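Local coordinates for phosphatidylglycerophosphatase B (Bacillus subtilis, PDB 6FMX), which dephosphorylates phosphatidylglycerophosphate to phosphatidylglycerol in the cell membrane and also acts as an undecaprenyl pyrophosphate phosphatase, at residues S75-L78 and P79-V82; P149-A152 and Y153-K157; V169-I172 and A173-A177. All blocks are in the same frame, centred on the assembly; numbering follows the deposited sequence.

In the fold
Each contact is a short run of about two turns within one transmembrane helix, and contact 2 joins the others. Its centre lies about 15 Å from that of contact 1, with L80 CD2 3.8 Å from I151 CD1, and about 11 Å from that of contact 3, where A152 CB packs 3.7 Å from V169 CG1. Contacts 1 and 3 do not touch; their nearest atoms stay about 7 Å apart. Contact 1 comes nearest the catalytic centre: the side chain of S75 is about 7 Å from that of H140, the inferred proton donor, and that of L77 about 10 Å from the bound tungstate. Contact 2 lies away from the annotated sites.

Contact 1 of 3, residues S75-L78 and P79-V82; sequences SFLL and PLIV. With OLC ((2R)-2,3-dihydroxypropyl (9Z)-octadec-9-enoate), chain B.
F76 and L80 stand one turn apart on helix 74-92, and their side chains meet beside the chain of a bound monoolein (OLC). Followed outward, the F76 side chain first brings CB within 3.9 Å of OLC O23, a hydroxyl oxygen of the lipid's glycerol head. With CG anti to the backbone N (chi1 171°), the ring swings alongside the acyl chain, and CD1 comes 3.6 Å from OLC C2. CE1 reaches both C2 and C4, CZ comes close to C4 as well, and on the other side of the ring CE2 rests 3.9 Å from L80 CD2. Lipid and leucine both approach the ring obliquely. Replacing F76 by an alanine would probably open a gap beside the first acyl carbons of the lipid and deprive the L80 CD2 methyl of its aromatic neighbour. The second L80 methyl, CD1, sits 3.8 Å from OLC C4, while S75 OG and OLC O25 share a hydrogen bond of 3.2 Å.

P79 disturbs the backbone in between. Its nitrogen carries no hydrogen, and CD instead faces S75 O at 3.1 Å, which kinks the helix. Regular bonding resumes at once, with L80 N donating to F76 O and I81 N to L77 O, the latter at 2.8 Å and 166°. Beyond the two segments, L77 packs on helix 139-158, I81 on helix 96-118, and L78 meets a second OLC. This is a proline-kinked transmembrane helix with an aromatic and aliphatic flank turned to lipid and with L77 and I81 turned into the helical bundle.

Contact 2 of 3, residues P149-A152 and Y153-K157; sequences PVIA and YFLVK
V150 and F154 are brought together by complementary first torsions: V150 holds CG1 anti to its N (chi1 163°), whereas the F154 ring leaves opposite its own carbonyl carbon (chi1 -78°), and the two side chains run side by side in the same direction. They stand one turn apart on helix 139-158, a transmembrane helix of the PAP2 family fold that is kinked at P149, whose nitrogen has no hydrogen to give the preceding turn. V150 CG1 lies in the plane of the F154 ring at its edge, 3.7 Å from CD2. One face of the same ring is covered by its neighbour: Y153 CD2 lies 3.8 Å above its plane, over the ring centre. Methyl and tyrosine probably restrict how the phenyl group can turn, along with side chains of neighbouring helices.

I151 and L155 repeat the pairing on another side, with I151 CG2 3.6 Å from L155 CD1. Their backbones are joined by a bond of 2.8 Å from L155 N to I151 O, which reaches that oxygen almost in line with its carbonyl bond. The polar ends face other helices: Y153 OH is hydrogen-bonded to D213 and K217, and K157 NZ makes salt bridges with D96 and D213. V150 O receives F154 N at 3.0 Å and also lies 3.4 Å from F154 CD2, obliquely to the ring.

Contact 3 of 3, residues V169-I172 and A173-A177; sequences VYII and AGVIA
V175 N donates to I171 O at 2.8 Å with an N-H...O angle of 163°, the shortest backbone bond across this stretch of helix. The same oxygen is approached by a methyl of its partner residue, V175 CG2, at 3.2 Å, so one carbonyl meets both the amide and the side chain of the residue four places on. The backbone here is regular alpha-helix within transmembrane helix 166-186 of the PAP2 family fold. Three further i to i+4 bonds complete it: A173 N to V169 O, G174 N to Y170 O and I176 N to I172 O.

Two pairs of branched side chains run along the helix surface. I171 CG2 and V175 CG2 are 4.1 Å apart, a light methyl-to-methyl contact at an oblique angle. I171 sends CG2 anti to its N (chi1 -78° for CG1), while V175 keeps CG1 in that position (chi1 172°) and thereby turns CG2 back beside its own N, toward the preceding turn. I171, I172 and V175 lie on the surface, which in a membrane protein may mean facing lipid.

The other side meets neighbouring helices. Y170 reaches Y153 on helix 139-158 and F206 and K210 on helix 192-215, while I176 touches Y148. A173 is buried, and its CB lies 3.6 Å from Y170 O. I172 and I176, the second of the pairs, also meet at a slant, through the branch methyl of the first and the chain end of the second. I176 CG1 approaches I172 O to 3.2 Å, and I176 CD1 ends 3.9 Å from I172 CG2.

Contact 1 of 3, residues S75-L78 and P79-V82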
loop_
_atom_site.group_PDB
_atom_site.type_symbol
_atom_site.label_atom_id
_atom_site.label_comp_id
_atom_site.label_asym_id
_atom_site.label_seq_id
_atom_site.Cartn_x
_atom_site.Cartn_y
_atom_site.Cartn_z
ATOM N N SER A 75 -3.787 -1.246 11.597
ATOM C CA SER A 75 -3.979 -2.038 12.804
ATOM C C SER A 75 -3.636 -3.504 12.594
ATOM O O SER A 75 -3.343 -4.203 13.569
ATOM C CB SER A 75 -5.416 -1.910 13.301
ATOM O OG SER A 75 -6.289 -2.684 12.496
ATOM N N PHE A 76 -3.673 -3.985 11.355
ATOM C CA PHE A 76 -3.221 -5.334 11.047
ATOM C C PHE A 76 -1.732 -5.379 10.736
ATOM O O PHE A 76 -1.041 -6.309 11.165
ATOM C CB PHE A 76 -4.004 -5.885 9.853
ATOM C CG PHE A 76 -3.481 -7.189 9.319
ATOM C CD1 PHE A 76 -3.744 -8.380 9.979
ATOM C CD2 PHE A 76 -2.759 -7.230 8.139
ATOM C CE1 PHE A 76 -3.276 -9.590 9.477
ATOM C CE2 PHE A 76 -2.291 -8.424 7.635
ATOM C CZ PHE A 76 -2.549 -9.611 8.302
ATOM N N LEU A 77 -1.220 -4.377 10.023
ATOM C CA LEU A 77 0.152 -4.441 9.537
ATOM C C LEU A 77 1.172 -4.193 10.634
ATOM O O LEU A 77 2.264 -4.766 10.579
ATOM C CB LEU A 77 0.356 -3.450 8.398
ATOM C CG LEU A 77 -0.396 -3.848 7.134
ATOM C CD1 LEU A 77 -0.495 -2.669 6.204
ATOM C CD2 LEU A 77 0.236 -5.032 6.442
ATOM N N LEU A 78 0.860 -3.354 11.627
ATOM C CA LEU A 78 1.811 -3.149 12.711
ATOM C C LEU A 78 2.107 -4.449 13.474
ATOM O O LEU A 78 3.284 -4.791 13.623
ATOM C CB LEU A 78 1.332 -2.029 13.642
ATOM C CG LEU A 78 2.249 -1.711 14.823
ATOM C CD1 LEU A 78 3.697 -1.541 14.369
ATOM C CD2 LEU A 78 1.770 -0.463 15.564
ATOM N N PRO A 79 1.100 -5.201 13.949
ATOM C CA PRO A 79 1.439 -6.499 14.566
ATOM C C PRO A 79 2.056 -7.479 13.591
ATOM O O PRO A 79 2.890 -8.295 14.005
ATOM C CB PRO A 79 0.088 -7.010 15.097
ATOM C CG PRO A 79 -0.944 -6.204 14.398
ATOM C CD PRO A 79 -0.321 -4.874 14.134
ATOM N N LEU A 80 1.675 -7.435 12.312
ATOM C CA LEU A 80 2.289 -8.332 11.337
ATOM C C LEU A 80 3.782 -8.053 11.204
ATOM O O LEU A 80 4.602 -8.976 11.230
ATOM C CB LEU A 80 1.605 -8.200 9.978
ATOM C CG LEU A 80 2.209 -9.119 8.906
ATOM C CD1 LEU A 80 2.111 -10.585 9.298
ATOM C CD2 LEU A 80 1.571 -8.882 7.543
ATOM N N ILE A 81 4.152 -6.778 11.055
ATOM C CA ILE A 81 5.563 -6.427 10.908
ATOM C C ILE A 81 6.346 -6.848 12.146
ATOM O O ILE A 81 7.439 -7.424 12.049
ATOM C CB ILE A 81 5.702 -4.919 10.629
ATOM C CG1 ILE A 81 5.130 -4.591 9.249
ATOM C CG2 ILE A 81 7.157 -4.499 10.726
ATOM C CD1 ILE A 81 4.835 -3.108 9.040
ATOM N N VAL A 82 5.786 -6.580 13.328
ATOM C CA VAL A 82 6.438 -6.924 14.589
ATOM C C VAL A 82 6.623 -8.434 14.704
ATOM O O VAL A 82 7.658 -8.912 15.187
ATOM C CB VAL A 82 5.632 -6.349 15.771
ATOM C CG1 VAL A 82 6.148 -6.874 17.098
ATOM C CG2 VAL A 82 5.687 -4.836 15.754
HETATM C C18 OLC B . 11.096 -17.750 10.151
HETATM C C10 OLC B . 4.056 -15.684 8.790
HETATM C C9 OLC B . 2.792 -15.429 9.068
HETATM C C17 OLC B . 10.534 -16.609 11.001
HETATM C C11 OLC B . 5.200 -15.040 9.574
HETATM C C8 OLC B . 2.409 -14.467 10.190
HETATM C C24 OLC B . -6.154 -5.896 15.184
HETATM C C16 OLC B . 10.319 -15.345 10.163
HETATM C C12 OLC B . 5.520 -15.861 10.828
HETATM C C7 OLC B . 0.900 -14.480 10.415
HETATM C C15 OLC B . 8.924 -15.356 9.545
HETATM C C13 OLC B . 7.002 -16.235 10.866
HETATM C C6 OLC B . 0.575 -13.502 11.541
HETATM C C14 OLC B . 7.863 -15.009 10.592
HETATM C C5 OLC B . -0.837 -12.941 11.359
HETATM C C4 OLC B . -0.814 -11.422 11.549
HETATM C C3 OLC B . -1.438 -11.034 12.888
HETATM C C2 OLC B . -1.871 -9.571 12.838
HETATM C C21 OLC B . -4.377 -7.618 14.766
HETATM C C1 OLC B . -2.788 -9.228 14.014
HETATM C C22 OLC B . -5.813 -7.194 14.462
HETATM O O19 OLC B . -2.477 -9.537 15.113
HETATM O O25 OLC B . -7.057 -5.147 14.411
HETATM O O23 OLC B . -5.950 -6.992 13.084
HETATM O O20 OLC B . -3.997 -8.554 13.794
#

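Contact 2 of 3, residues P149-A152 and Y153-K157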
loop_
_atom_site.group_PDB
_atom_site.type_symbol
_atom_site.label_atom_id
_atom_site.label_comp_id
_atom_site.label_asym_id
_atom_site.label_seq_id
_atom_site.Cartn_x
_atom_site.Cartn_y
_atom_site.Cartn_z
ATOM N N PRO A 149 5.591 -5.632 -0.367
ATOM C CA PRO A 149 6.881 -5.794 -1.065
ATOM C C PRO A 149 8.084 -5.752 -0.137
ATOM O O PRO A 149 9.074 -6.462 -0.382
ATOM C CB PRO A 149 6.894 -4.629 -2.062
ATOM C CG PRO A 149 5.456 -4.303 -2.272
ATOM C CD PRO A 149 4.782 -4.543 -0.957
ATOM N N VAL A 150 8.030 -4.944 0.927
ATOM C CA VAL A 150 9.126 -4.905 1.892
ATOM C C VAL A 150 9.251 -6.245 2.606
ATOM O O VAL A 150 10.352 -6.788 2.757
ATOM C CB VAL A 150 8.917 -3.753 2.891
ATOM C CG1 VAL A 150 9.776 -3.949 4.120
ATOM C CG2 VAL A 150 9.248 -2.432 2.238
ATOM N N ILE A 151 8.123 -6.786 3.076
ATOM C CA ILE A 151 8.140 -8.106 3.702
ATOM C C ILE A 151 8.729 -9.131 2.746
ATOM O O ILE A 151 9.585 -9.943 3.123
ATOM C CB ILE A 151 6.722 -8.504 4.152
ATOM C CG1 ILE A 151 6.316 -7.726 5.403
ATOM C CG2 ILE A 151 6.640 -10.020 4.378
ATOM C CD1 ILE A 151 4.826 -7.887 5.772
ATOM N N ALA A 152 8.278 -9.106 1.489
ATOM C CA ALA A 152 8.817 -10.011 0.480
ATOM C C ALA A 152 10.330 -9.873 0.366
ATOM O O ALA A 152 11.047 -10.877 0.292
ATOM C CB ALA A 152 8.160 -9.741 -0.873
ATOM N N TYR A 153 10.829 -8.634 0.348
ATOM C CA TYR A 153 12.266 -8.428 0.205
ATOM C C TYR A 153 13.025 -9.053 1.367
ATOM O O TYR A 153 14.010 -9.772 1.158
ATOM C CB TYR A 153 12.590 -6.934 0.100
ATOM C CG TYR A 153 14.079 -6.666 0.215
ATOM C CD1 TYR A 153 14.923 -6.931 -0.849
ATOM C CD2 TYR A 153 14.635 -6.151 1.380
ATOM C CE1 TYR A 153 16.295 -6.702 -0.762
ATOM C CE2 TYR A 153 16.001 -5.918 1.482
ATOM C CZ TYR A 153 16.820 -6.200 0.406
ATOM O OH TYR A 153 18.167 -5.974 0.498
ATOM N N PHE A 154 12.578 -8.800 2.598
ATOM C CA PHE A 154 13.312 -9.301 3.751
ATOM C C PHE A 154 13.119 -10.799 3.963
ATOM O O PHE A 154 14.039 -11.470 4.441
ATOM C CB PHE A 154 12.914 -8.516 4.997
ATOM C CG PHE A 154 13.559 -7.157 5.075
ATOM C CD1 PHE A 154 14.925 -7.042 5.254
ATOM C CD2 PHE A 154 12.799 -5.999 4.954
ATOM C CE1 PHE A 154 15.532 -5.797 5.316
ATOM C CE2 PHE A 154 13.396 -4.739 5.017
ATOM C CZ PHE A 154 14.763 -4.634 5.200
ATOM N N LEU A 155 11.959 -11.350 3.598
ATOM C CA LEU A 155 11.800 -12.802 3.662
ATOM C C LEU A 155 12.748 -13.500 2.696
ATOM O O LEU A 155 13.422 -14.467 3.068
ATOM C CB LEU A 155 10.356 -13.206 3.370
ATOM C CG LEU A 155 9.298 -12.861 4.429
ATOM C CD1 LEU A 155 7.939 -13.399 3.994
ATOM C CD2 LEU A 155 9.688 -13.362 5.828
ATOM N N VAL A 156 12.808 -13.029 1.448
ATOM C CA VAL A 156 13.729 -13.608 0.475
ATOM C C VAL A 156 15.176 -13.382 0.907
ATOM O O VAL A 156 16.045 -14.227 0.660
ATOM C CB VAL A 156 13.439 -13.032 -0.930
ATOM C CG1 VAL A 156 14.601 -13.270 -1.887
ATOM C CG2 VAL A 156 12.156 -13.637 -1.500
ATOM N N LYS A 157 15.458 -12.268 1.586
ATOM C CA LYS A 157 16.822 -12.005 2.047
ATOM C C LYS A 157 17.258 -13.010 3.112
ATOM O O LYS A 157 18.407 -13.470 3.114
ATOM C CB LYS A 157 16.934 -10.580 2.594
ATOM C CG LYS A 157 18.340 -10.232 3.121
ATOM C CD LYS A 157 18.450 -8.783 3.566
ATOM C CE LYS A 157 19.762 -8.544 4.305
ATOM N NZ LYS A 157 19.762 -7.249 5.043
#

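Contact 3 of 3, residues V169-I172 and A173-A177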
loop_
_atom_site.group_PDB
_atom_site.type_symbol
_atom_site.label_atom_id
_atom_site.label_comp_id
_atom_site.label_asym_id
_atom_site.label_seq_id
_atom_site.Cartn_x
_atom_site.Cartn_y
_atom_site.Cartn_z
ATOM N N VAL A 169 7.167 -15.036 -4.372
ATOM C CA VAL A 169 6.966 -14.259 -3.154
ATOM C C VAL A 169 6.574 -12.831 -3.508
ATOM O O VAL A 169 5.642 -12.260 -2.925
ATOM C CB VAL A 169 8.229 -14.318 -2.276
ATOM C CG1 VAL A 169 8.083 -13.416 -1.061
ATOM C CG2 VAL A 169 8.505 -15.777 -1.856
ATOM N N TYR A 170 7.243 -12.255 -4.504
ATOM C CA TYR A 170 6.944 -10.884 -4.897
ATOM C C TYR A 170 5.602 -10.794 -5.615
ATOM O O TYR A 170 4.885 -9.792 -5.488
ATOM C CB TYR A 170 8.061 -10.351 -5.783
ATOM C CG TYR A 170 9.257 -9.817 -5.028
ATOM C CD1 TYR A 170 9.185 -8.621 -4.329
ATOM C CD2 TYR A 170 10.470 -10.498 -5.040
ATOM C CE1 TYR A 170 10.290 -8.115 -3.651
ATOM C CE2 TYR A 170 11.575 -10.000 -4.372
ATOM C CZ TYR A 170 11.479 -8.808 -3.681
ATOM O OH TYR A 170 12.580 -8.319 -3.014
ATOM N N ILE A 171 5.257 -11.823 -6.390
ATOM C CA ILE A 171 3.952 -11.848 -7.042
ATOM C C ILE A 171 2.846 -11.872 -5.998
ATOM O O ILE A 171 1.846 -11.154 -6.116
ATOM C CB ILE A 171 3.855 -13.041 -8.011
ATOM C CG1 ILE A 171 4.614 -12.724 -9.298
ATOM C CG2 ILE A 171 2.398 -13.351 -8.335
ATOM C CD1 ILE A 171 4.755 -13.928 -10.228
ATOM N N ILE A 172 3.023 -12.666 -4.941
ATOM C CA ILE A 172 2.037 -12.707 -3.864
ATOM C C ILE A 172 1.896 -11.334 -3.219
ATOM O O ILE A 172 0.783 -10.862 -2.966
ATOM C CB ILE A 172 2.416 -13.781 -2.829
ATOM C CG1 ILE A 172 2.243 -15.173 -3.429
ATOM C CG2 ILE A 172 1.533 -13.652 -1.592
ATOM C CD1 ILE A 172 2.736 -16.288 -2.526
ATOM N N ALA A 173 3.022 -10.667 -2.954
ATOM C CA ALA A 173 2.962 -9.326 -2.384
ATOM C C ALA A 173 2.233 -8.363 -3.313
ATOM O O ALA A 173 1.430 -7.536 -2.860
ATOM C CB ALA A 173 4.373 -8.824 -2.072
ATOM N N GLY A 174 2.483 -8.469 -4.620
ATOM C CA GLY A 174 1.806 -7.603 -5.570
ATOM C C GLY A 174 0.318 -7.898 -5.674
ATOM O O GLY A 174 -0.504 -6.985 -5.751
ATOM N N VAL A 175 -0.046 -9.183 -5.678
ATOM C CA VAL A 175 -1.462 -9.547 -5.725
ATOM C C VAL A 175 -2.186 -9.015 -4.496
ATOM O O VAL A 175 -3.297 -8.476 -4.596
ATOM C CB VAL A 175 -1.630 -11.075 -5.848
ATOM C CG1 VAL A 175 -3.102 -11.451 -5.688
ATOM C CG2 VAL A 175 -1.096 -11.578 -7.173
ATOM N N ILE A 176 -1.579 -9.167 -3.316
ATOM C CA ILE A 176 -2.214 -8.704 -2.085
ATOM C C ILE A 176 -2.431 -7.193 -2.136
ATOM O O ILE A 176 -3.525 -6.692 -1.851
ATOM C CB ILE A 176 -1.375 -9.103 -0.858
ATOM C CG1 ILE A 176 -1.422 -10.610 -0.628
ATOM C CG2 ILE A 176 -1.881 -8.393 0.378
ATOM C CD1 ILE A 176 -0.530 -11.045 0.534
ATOM N N ALA A 177 -1.389 -6.448 -2.504
ATOM C CA ALA A 177 -1.505 -4.990 -2.545
ATOM C C ALA A 177 -2.565 -4.552 -3.549
ATOM O O ALA A 177 -3.380 -3.669 -3.259
ATOM C CB ALA A 177 -0.150 -4.350 -2.877
#